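Local coordinates for RNA pseudouridylate synthase domain-containing protein 1 (Homo sapiens, PDB 5VBB), which probably isomerises uridine to pseudouridine in RNA, as a human member of the RluA family of pseudouridine synthases, at residues G105-S110 against L148-H153; P203-L208 against P227-P232; A210-I215 against Q252-T257. All blocks are in the same frame, centred on the assembly; numbering follows the deposited sequence.

Interactions 1 and 3 reach the same large antiparallel sheet at places whose centres lie about 20 Å apart, one where a loop crosses beside strand 146-156, the other where helix 247-256 lies against strand 208-216. Interaction 2 joins two loops, one leading into strand 208-216, so that residues 203-208 run on almost directly into 210-215 of interaction 3. The contact of 105-110 with 148-153 is partly buried, with its loop exposed around Gln108, Glu109 and Ser110; the other two are buried. Chemistry follows place: stacked histidines and backbone acceptors in interaction 1, a phenylalanine against sulfur and guanidinium in interaction 2, an arginine near the C-terminal part of a helix in interaction 3.

Interaction 1 of 3, residues G105-S110 against L148-H153; sequences GHIQES and LVVLEH
Ile107 O accepts the ring N-H of His153, with NE2 2.8 Å from the oxygen and an N-H...O angle of 149°. The oxygen lies practically in the imidazole plane, at the ring edge, whereas the nitrogen approaches from above the carbonyl plane. The bond requires a proton on NE2 and fixes how the His153 ring is turned. Its face is then available to His106: the two imidazoles form an offset stack, centroids 4.5 Å apart and planes inclined by 17°. The overlap is reciprocal, since His106 CB sits over the centre of the His153 ring at 3.9 Å from its centroid, while His153 CB lies over the face of the His106 ring, displaced toward its rim. At its far end His106 NE2 is hydrogen-bonded to Gly154 O, and His241 meets the same ring at a steep angle.

The loop connects strand 96-104 to strand 111-114, which pairs antiparallel with strand 146-156; the bond from Val150 N to Ser110 O, 2.9 Å and nearly straight at 172°, lies where that pairing begins. Within strand 146-156, Leu151 and Glu152 form a classic beta bulge opposite Lys163. Between the two polar links, Ile107 packs its CG2 against Val150 CG2 at 3.6 Å, and its CD1 meets Leu148 CD1 tip to tip. Gln245 NE2 also donates to Ser110 O, giving that carbonyl a second partner.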
loop_
_atom_site.group_PDB
_atom_site.type_symbol
_atom_site.label_atom_id
_atom_site.label_comp_id
_atom_site.label_asym_id
_atom_site.label_seq_id
_atom_site.Cartn_x
_atom_site.Cartn_y
_atom_site.Cartn_z
ATOM N N GLY A 105 10.097 -14.632 -3.227
ATOM C CA GLY A 105 11.462 -14.727 -3.731
ATOM C C GLY A 105 12.408 -13.692 -3.159
ATOM O O GLY A 105 11.979 -12.662 -2.630
ATOM N N HIS A 106 13.715 -13.966 -3.274
ATOM C CA HIS A 106 14.803 -13.082 -2.861
ATOM C C HIS A 106 15.186 -12.194 -4.056
ATOM O O HIS A 106 15.726 -12.710 -5.027
ATOM C CB HIS A 106 16.028 -13.912 -2.425
ATOM C CG HIS A 106 15.843 -14.578 -1.092
ATOM N ND1 HIS A 106 16.717 -15.547 -0.650
ATOM C CD2 HIS A 106 14.962 -14.297 -0.101
ATOM C CE1 HIS A 106 16.290 -15.892 0.556
ATOM N NE2 HIS A 106 15.241 -15.154 0.934
ATOM N N ILE A 107 14.907 -10.877 -3.994
ATOM C CA ILE A 107 15.234 -9.944 -5.083
ATOM C C ILE A 107 16.700 -9.591 -4.913
ATOM O O ILE A 107 17.055 -9.055 -3.867
ATOM C CB ILE A 107 14.301 -8.720 -5.005
ATOM C CG1 ILE A 107 12.845 -9.184 -5.220
ATOM C CG2 ILE A 107 14.690 -7.649 -6.028
ATOM C CD1 ILE A 107 11.738 -8.126 -5.124
ATOM N N GLN A 108 17.564 -9.920 -5.899
ATOM C CA GLN A 108 19.008 -9.707 -5.746
ATOM C C GLN A 108 19.436 -8.259 -5.999
ATOM O O GLN A 108 20.400 -7.826 -5.387
ATOM C CB GLN A 108 19.795 -10.662 -6.651
ATOM C CG GLN A 108 19.453 -12.141 -6.427
ATOM C CD GLN A 108 19.698 -12.626 -5.006
ATOM O OE1 GLN A 108 20.618 -12.170 -4.309
ATOM N NE2 GLN A 108 18.906 -13.597 -4.555
ATOM N N GLU A 109 18.705 -7.494 -6.812
ATOM C CA GLU A 109 19.005 -6.058 -7.039
ATOM C C GLU A 109 18.625 -5.286 -5.769
ATOM O O GLU A 109 17.580 -5.579 -5.205
ATOM C CB GLU A 109 18.170 -5.498 -8.199
ATOM C CG GLU A 109 18.397 -6.157 -9.545
ATOM C CD GLU A 109 17.515 -7.324 -9.946
ATOM O OE1 GLU A 109 16.533 -7.615 -9.227
ATOM O OE2 GLU A 109 17.830 -7.973 -10.972
ATOM N N SER A 110 19.409 -4.289 -5.345
ATOM C CA SER A 110 19.067 -3.518 -4.143
ATOM C C SER A 110 17.895 -2.567 -4.393
ATOM O O SER A 110 17.126 -2.287 -3.480
ATOM C CB SER A 110 20.274 -2.748 -3.617
ATOM O OG SER A 110 20.501 -1.536 -4.315
ATOM N N LEU A 148 11.128 0.401 -6.197
ATOM C CA LEU A 148 11.187 -0.705 -5.223
ATOM C C LEU A 148 12.583 -0.725 -4.609
ATOM O O LEU A 148 13.560 -0.872 -5.343
ATOM C CB LEU A 148 10.916 -2.032 -5.957
ATOM C CG LEU A 148 10.885 -3.345 -5.161
ATOM C CD1 LEU A 148 10.062 -4.381 -5.873
ATOM C CD2 LEU A 148 12.305 -3.960 -4.939
ATOM N N VAL A 149 12.667 -0.707 -3.286
ATOM C CA VAL A 149 13.919 -0.802 -2.529
ATOM C C VAL A 149 13.838 -2.083 -1.647
ATOM O O VAL A 149 12.927 -2.228 -0.811
ATOM C CB VAL A 149 14.142 0.480 -1.670
ATOM C CG1 VAL A 149 15.419 0.380 -0.844
ATOM C CG2 VAL A 149 14.195 1.727 -2.553
ATOM N N VAL A 150 14.820 -2.959 -1.781
ATOM C CA VAL A 150 14.847 -4.195 -1.009
ATOM C C VAL A 150 15.384 -3.893 0.393
ATOM O O VAL A 150 16.478 -3.368 0.512
ATOM C CB VAL A 150 15.655 -5.301 -1.710
ATOM C CG1 VAL A 150 15.639 -6.575 -0.899
ATOM C CG2 VAL A 150 15.120 -5.584 -3.108
ATOM N N LEU A 151 14.609 -4.226 1.444
ATOM C CA LEU A 151 15.000 -3.969 2.823
ATOM C C LEU A 151 15.692 -5.176 3.418
ATOM O O LEU A 151 16.740 -5.048 4.056
ATOM C CB LEU A 151 13.782 -3.613 3.659
ATOM C CG LEU A 151 13.012 -2.406 3.213
ATOM C CD1 LEU A 151 11.701 -2.327 3.978
ATOM C CD2 LEU A 151 13.876 -1.131 3.287
ATOM N N GLU A 152 15.094 -6.362 3.244
ATOM C CA GLU A 152 15.626 -7.580 3.835
ATOM C C GLU A 152 15.255 -8.797 3.023
ATOM O O GLU A 152 14.254 -8.786 2.324
ATOM C CB GLU A 152 15.014 -7.790 5.271
ATOM C CG GLU A 152 15.613 -6.976 6.427
ATOM C CD GLU A 152 14.951 -7.141 7.790
ATOM O OE1 GLU A 152 13.707 -7.065 7.835
ATOM O OE2 GLU A 152 15.659 -7.346 8.807
ATOM N N HIS A 153 16.047 -9.872 3.177
ATOM C CA HIS A 153 15.726 -11.203 2.667
ATOM C C HIS A 153 15.435 -12.028 3.906
ATOM O O HIS A 153 16.061 -11.833 4.955
ATOM C CB HIS A 153 16.883 -11.849 1.900
ATOM C CG HIS A 153 17.135 -11.268 0.548
ATOM N ND1 HIS A 153 18.320 -11.496 -0.109
ATOM C CD2 HIS A 153 16.329 -10.524 -0.251
ATOM C CE1 HIS A 153 18.238 -10.822 -1.245
ATOM N NE2 HIS A 153 17.046 -10.253 -1.386
#

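Interaction 2 of 3, residues P203-L208 against P227-P232; sequences PFRMML and PDPFLP
Met207 is the centre of an inverse gamma turn, and its CA lies 7.8 Å from that of Phe230, the nearest pair of CA atoms across the two segments. Phe230 fills this separation with its ring: CZ comes within 3.4 Å of Met207 C, and the ring meets that turn obliquely. The thioether adds a Met-aromatic contact, with Met207 SD 4.7 Å from the Phe230 ring centroid, the sulfur meeting the ring obliquely. Pro229 CG covers the centre of one face of the phenyl ring, and an Asx turn, in which Phe230 N donates to Asp228 OD1, shapes the backbone that presents it.

Arg205 comes to the same ring at about a right angle. Phe230 CE1 lies over the centre of the guanidinium, 4.0 Å from CZ of Arg205, with the two planes 65° apart, so the groups are not stacked. A bend at chi3 (-72°) turns the arginine back on its own loop, where NE donates to Met206 O at 2.8 Å, while NH2 is hydrogen-bonded to Ser71 OG. An alanine here is likely to leave Met206 O and Ser71 OG without these donors and open a gap beside Phe230 CE1.

The side chain of Leu208, the first residue of strand 208-216, lies about 5 Å from that of Asp67, the active-site residue inferred by similarity. Leu208 also touches helix 175-182 at Leu176 and Arg177, while Met207 packs on Leu102 of strand 96-104 and Tyr156 of strand 146-156.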
loop_
_atom_site.group_PDB
_atom_site.type_symbol
_atom_site.label_atom_id
_atom_site.label_comp_id
_atom_site.label_asym_id
_atom_site.label_seq_id
_atom_site.Cartn_x
_atom_site.Cartn_y
_atom_site.Cartn_z
ATOM N N PRO A 203 -1.352 -17.659 3.577
ATOM C CA PRO A 203 -1.069 -16.598 4.563
ATOM C C PRO A 203 -2.343 -15.982 5.151
ATOM O O PRO A 203 -3.413 -16.023 4.547
ATOM C CB PRO A 203 -0.230 -15.579 3.761
ATOM C CG PRO A 203 0.250 -16.310 2.594
ATOM C CD PRO A 203 -0.873 -17.246 2.248
ATOM N N PHE A 204 -2.230 -15.455 6.370
ATOM C CA PHE A 204 -3.397 -14.925 7.073
ATOM C C PHE A 204 -3.896 -13.643 6.457
ATOM O O PHE A 204 -5.019 -13.242 6.745
ATOM C CB PHE A 204 -3.100 -14.717 8.568
ATOM C CG PHE A 204 -2.433 -13.414 8.949
ATOM C CD1 PHE A 204 -1.043 -13.298 8.955
ATOM C CD2 PHE A 204 -3.179 -12.359 9.451
ATOM C CE1 PHE A 204 -0.427 -12.181 9.493
ATOM C CE2 PHE A 204 -2.558 -11.203 9.924
ATOM C CZ PHE A 204 -1.183 -11.116 9.943
ATOM N N ARG A 205 -3.062 -12.973 5.633
ATOM C CA ARG A 205 -3.420 -11.704 5.005
ATOM C C ARG A 205 -2.571 -11.459 3.799
ATOM O O ARG A 205 -1.626 -12.185 3.563
ATOM C CB ARG A 205 -3.172 -10.581 5.998
ATOM C CG ARG A 205 -1.718 -10.377 6.396
ATOM C CD ARG A 205 -1.517 -9.017 7.054
ATOM N NE ARG A 205 -1.630 -7.976 6.038
ATOM C CZ ARG A 205 -1.510 -6.681 6.248
ATOM N NH1 ARG A 205 -1.262 -6.220 7.467
ATOM N NH2 ARG A 205 -1.637 -5.830 5.243
ATOM N N MET A 206 -2.878 -10.419 3.061
ATOM C CA MET A 206 -2.036 -9.996 1.965
ATOM C C MET A 206 -1.009 -9.044 2.557
ATOM O O MET A 206 -1.388 -8.121 3.268
ATOM C CB MET A 206 -2.835 -9.297 0.884
ATOM C CG MET A 206 -1.993 -8.996 -0.301
ATOM S SD MET A 206 -2.916 -8.297 -1.694
ATOM C CE MET A 206 -3.154 -6.619 -1.076
ATOM N N MET A 207 0.276 -9.271 2.289
ATOM C CA MET A 207 1.359 -8.483 2.893
ATOM C C MET A 207 1.703 -7.186 2.115
ATOM O O MET A 207 2.810 -7.020 1.622
ATOM C CB MET A 207 2.616 -9.355 3.040
ATOM C CG MET A 207 2.366 -10.696 3.725
ATOM S SD MET A 207 1.668 -10.541 5.392
ATOM C CE MET A 207 1.299 -12.272 5.747
ATOM N N LEU A 208 0.769 -6.245 2.095
ATOM C CA LEU A 208 0.943 -4.926 1.500
ATOM C C LEU A 208 0.350 -3.965 2.493
ATOM O O LEU A 208 -0.734 -4.226 2.983
ATOM C CB LEU A 208 0.261 -4.831 0.112
ATOM C CG LEU A 208 0.418 -3.504 -0.630
ATOM C CD1 LEU A 208 1.895 -3.227 -0.951
ATOM C CD2 LEU A 208 -0.326 -3.535 -1.952
ATOM N N PRO A 227 3.189 2.516 12.108
ATOM C CA PRO A 227 4.036 1.404 12.549
ATOM C C PRO A 227 4.177 0.340 11.460
ATOM O O PRO A 227 3.289 0.158 10.624
ATOM C CB PRO A 227 3.265 0.813 13.736
ATOM C CG PRO A 227 2.380 1.894 14.206
ATOM C CD PRO A 227 1.980 2.622 12.951
ATOM N N ASP A 228 5.311 -0.332 11.462
ATOM C CA ASP A 228 5.633 -1.399 10.503
ATOM C C ASP A 228 5.002 -2.717 11.004
ATOM O O ASP A 228 5.407 -3.195 12.060
ATOM C CB ASP A 228 7.145 -1.531 10.427
ATOM C CG ASP A 228 7.675 -2.677 9.602
ATOM O OD1 ASP A 228 6.859 -3.388 8.967
ATOM O OD2 ASP A 228 8.897 -2.832 9.552
ATOM N N PRO A 229 4.056 -3.340 10.272
ATOM C CA PRO A 229 3.448 -4.583 10.761
ATOM C C PRO A 229 4.207 -5.857 10.426
ATOM O O PRO A 229 3.855 -6.919 10.935
ATOM C CB PRO A 229 2.106 -4.592 10.024
ATOM C CG PRO A 229 2.456 -4.011 8.682
ATOM C CD PRO A 229 3.455 -2.932 8.983
ATOM N N PHE A 230 5.197 -5.784 9.544
ATOM C CA PHE A 230 5.912 -6.962 9.045
ATOM C C PHE A 230 7.182 -7.143 9.819
ATOM O O PHE A 230 8.270 -7.020 9.289
ATOM C CB PHE A 230 6.142 -6.818 7.535
ATOM C CG PHE A 230 4.858 -6.551 6.755
ATOM C CD1 PHE A 230 3.687 -7.257 7.032
ATOM C CD2 PHE A 230 4.824 -5.600 5.745
ATOM C CE1 PHE A 230 2.501 -6.984 6.327
ATOM C CE2 PHE A 230 3.652 -5.356 5.024
ATOM C CZ PHE A 230 2.525 -6.099 5.262
ATOM N N LEU A 231 7.012 -7.472 11.108
ATOM C CA LEU A 231 8.109 -7.685 12.038
ATOM C C LEU A 231 8.008 -9.065 12.668
ATOM O O LEU A 231 6.909 -9.472 13.020
ATOM C CB LEU A 231 8.028 -6.662 13.168
ATOM C CG LEU A 231 8.238 -5.198 12.786
ATOM C CD1 LEU A 231 7.925 -4.295 13.976
ATOM C CD2 LEU A 231 9.657 -4.955 12.307
ATOM N N PRO A 232 9.126 -9.743 12.945
ATOM C CA PRO A 232 9.036 -11.033 13.673
ATOM C C PRO A 232 8.317 -10.950 15.034
ATOM O O PRO A 232 7.690 -11.939 15.429
ATOM C CB PRO A 232 10.495 -11.453 13.851
ATOM C CG PRO A 232 11.300 -10.330 13.496
ATOM C CD PRO A 232 10.523 -9.402 12.639
#

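Interaction 3 of 3, residues A210-I215 against Q252-T257; sequences AFYLRI and QALRAT
Chi1 near 180° in Tyr212 (179°) and Arg214 (-169°) sets CG opposite the backbone N, and both side chains reach from strand 208-216 toward helix 247-256. A bend at chi3 then swings the Arg214 guanidinium to the tyrosine hydroxyl and the C-terminal part of the helix. NE and NH2 grip Tyr212 OH side-on, the shorter and straighter bond being NE to OH at 2.9 Å, with the hydroxyl oxygen in the guanidinium plane. NH1 and NH2 together hold Thr257 O; NH1 is 2.8 Å from that oxygen, nearly along the C=O axis, and NH2 lies on a lone pair.

This is a helix packed on an antiparallel sheet: the axis of segment 252-256 passes 10.2 Å from that of strand segment 210-215, nearly parallel to it at 16°. The guanidinium sits close to the carbonyls of Leu254, Arg255 and Thr257, so its positive charge would probably be favoured by the helix dipole. Asp259 supplies a salt bridge to NH1, and Tyr212 OH is also hydrogen-bonded to Glu223.

Along the tyrosine ring the contact turns apolar. Leu254 CB lies over one face, and its CD1 comes within 3.9 Å of Tyr212 CG, the two side chains running past each other in opposite directions. Thr257 OG1 donates to Ala253 O at 2.7 Å, tying the gripped residue back onto the helix.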
loop_
_atom_site.group_PDB
_atom_site.type_symbol
_atom_site.label_atom_id
_atom_site.label_comp_id
_atom_site.label_asym_id
_atom_site.label_seq_id
_atom_site.Cartn_x
_atom_site.Cartn_y
_atom_site.Cartn_z
ATOM N N ALA A 210 0.150 0.384 3.490
ATOM C CA ALA A 210 0.397 1.794 3.138
ATOM C C ALA A 210 1.055 2.406 4.350
ATOM O O ALA A 210 0.424 2.635 5.367
ATOM C CB ALA A 210 -0.918 2.482 2.790
ATOM N N PHE A 211 2.339 2.657 4.238
ATOM C CA PHE A 211 3.203 3.042 5.342
ATOM C C PHE A 211 3.375 4.531 5.521
ATOM O O PHE A 211 3.170 5.032 6.615
ATOM C CB PHE A 211 4.566 2.378 5.074
ATOM C CG PHE A 211 5.689 2.692 6.017
ATOM C CD1 PHE A 211 5.625 2.298 7.351
ATOM C CD2 PHE A 211 6.890 3.180 5.536
ATOM C CE1 PHE A 211 6.746 2.406 8.181
ATOM C CE2 PHE A 211 7.962 3.377 6.380
ATOM C CZ PHE A 211 7.909 2.937 7.681
ATOM N N TYR A 212 3.719 5.247 4.463
ATOM C CA TYR A 212 4.034 6.655 4.507
ATOM C C TYR A 212 3.040 7.414 3.643
ATOM O O TYR A 212 2.700 6.963 2.552
ATOM C CB TYR A 212 5.475 6.875 4.032
ATOM C CG TYR A 212 5.877 8.331 4.034
ATOM C CD1 TYR A 212 6.298 8.958 5.204
ATOM C CD2 TYR A 212 5.829 9.089 2.870
ATOM C CE1 TYR A 212 6.560 10.330 5.230
ATOM C CE2 TYR A 212 6.135 10.443 2.876
ATOM C CZ TYR A 212 6.534 11.055 4.044
ATOM O OH TYR A 212 6.839 12.390 3.973
ATOM N N LEU A 213 2.536 8.523 4.152
ATOM C CA LEU A 213 1.587 9.347 3.405
ATOM C C LEU A 213 1.829 10.813 3.745
ATOM O O LEU A 213 1.970 11.152 4.903
ATOM C CB LEU A 213 0.147 8.913 3.726
ATOM C CG LEU A 213 -1.023 9.760 3.168
ATOM C CD1 LEU A 213 -1.153 9.587 1.650
ATOM C CD2 LEU A 213 -2.345 9.382 3.879
ATOM N N ARG A 214 1.979 11.658 2.740
ATOM C CA ARG A 214 2.188 13.083 2.928
ATOM C C ARG A 214 1.261 13.802 1.980
ATOM O O ARG A 214 1.360 13.571 0.783
ATOM C CB ARG A 214 3.628 13.474 2.646
ATOM C CG ARG A 214 3.961 14.907 3.089
ATOM C CD ARG A 214 5.113 15.503 2.287
ATOM N NE ARG A 214 6.317 14.690 2.360
ATOM C CZ ARG A 214 7.400 14.831 1.597
ATOM N NH1 ARG A 214 7.455 15.783 0.672
ATOM N NH2 ARG A 214 8.434 14.025 1.756
ATOM N N ILE A 215 0.353 14.665 2.517
ATOM C CA ILE A 215 -0.635 15.405 1.745
ATOM C C ILE A 215 -0.364 16.901 2.078
ATOM O O ILE A 215 -0.711 17.361 3.158
ATOM C CB ILE A 215 -2.055 14.957 2.111
ATOM C CG1 ILE A 215 -2.194 13.394 2.003
ATOM C CG2 ILE A 215 -3.082 15.688 1.227
ATOM C CD1 ILE A 215 -3.457 12.826 2.519
ATOM N N GLN A 252 13.836 8.649 6.799
ATOM C CA GLN A 252 14.452 9.986 6.812
ATOM C C GLN A 252 14.617 10.535 5.371
ATOM O O GLN A 252 14.399 11.712 5.133
ATOM C CB GLN A 252 15.832 9.973 7.506
ATOM C CG GLN A 252 15.806 9.625 8.985
ATOM C CD GLN A 252 14.949 10.585 9.742
ATOM O OE1 GLN A 252 15.166 11.797 9.689
ATOM N NE2 GLN A 252 13.883 10.096 10.347
ATOM N N ALA A 253 14.945 9.684 4.393
ATOM C CA ALA A 253 15.059 10.161 3.007
ATOM C C ALA A 253 13.687 10.504 2.416
ATOM O O ALA A 253 13.546 11.521 1.731
ATOM C CB ALA A 253 15.787 9.142 2.124
ATOM N N LEU A 254 12.673 9.716 2.741
ATOM C CA LEU A 254 11.301 9.991 2.296
ATOM C C LEU A 254 10.834 11.328 2.789
ATOM O O LEU A 254 10.346 12.120 2.006
ATOM C CB LEU A 254 10.314 8.933 2.842
ATOM C CG LEU A 254 10.062 7.710 2.003
ATOM C CD1 LEU A 254 9.254 6.718 2.771
ATOM C CD2 LEU A 254 9.275 8.062 0.707
ATOM N N ARG A 255 11.016 11.588 4.081
ATOM C CA ARG A 255 10.569 12.834 4.751
ATOM C C ARG A 255 11.204 14.062 4.153
ATOM O O ARG A 255 10.529 15.095 3.998
ATOM C CB ARG A 255 10.874 12.768 6.261
ATOM C CG ARG A 255 10.033 11.738 7.010
ATOM C CD ARG A 255 10.359 11.703 8.513
ATOM N NE ARG A 255 9.217 11.241 9.315
ATOM C CZ ARG A 255 9.260 10.402 10.356
ATOM N NH1 ARG A 255 8.144 10.071 10.992
ATOM N NH2 ARG A 255 10.416 9.886 10.764
ATOM N N ALA A 256 12.498 13.949 3.770
ATOM C CA ALA A 256 13.265 15.059 3.176
ATOM C C ALA A 256 13.050 15.236 1.693
ATOM O O ALA A 256 13.476 16.268 1.157
ATOM C CB ALA A 256 14.739 14.859 3.424
ATOM N N THR A 257 12.387 14.292 1.018
ATOM C CA THR A 257 12.165 14.433 -0.422
ATOM C C THR A 257 11.164 15.542 -0.729
ATOM O O THR A 257 10.108 15.582 -0.123
ATOM C CB THR A 257 11.721 13.111 -1.052
ATOM O OG1 THR A 257 12.708 12.117 -0.752
ATOM C CG2 THR A 257 11.584 13.201 -2.576
#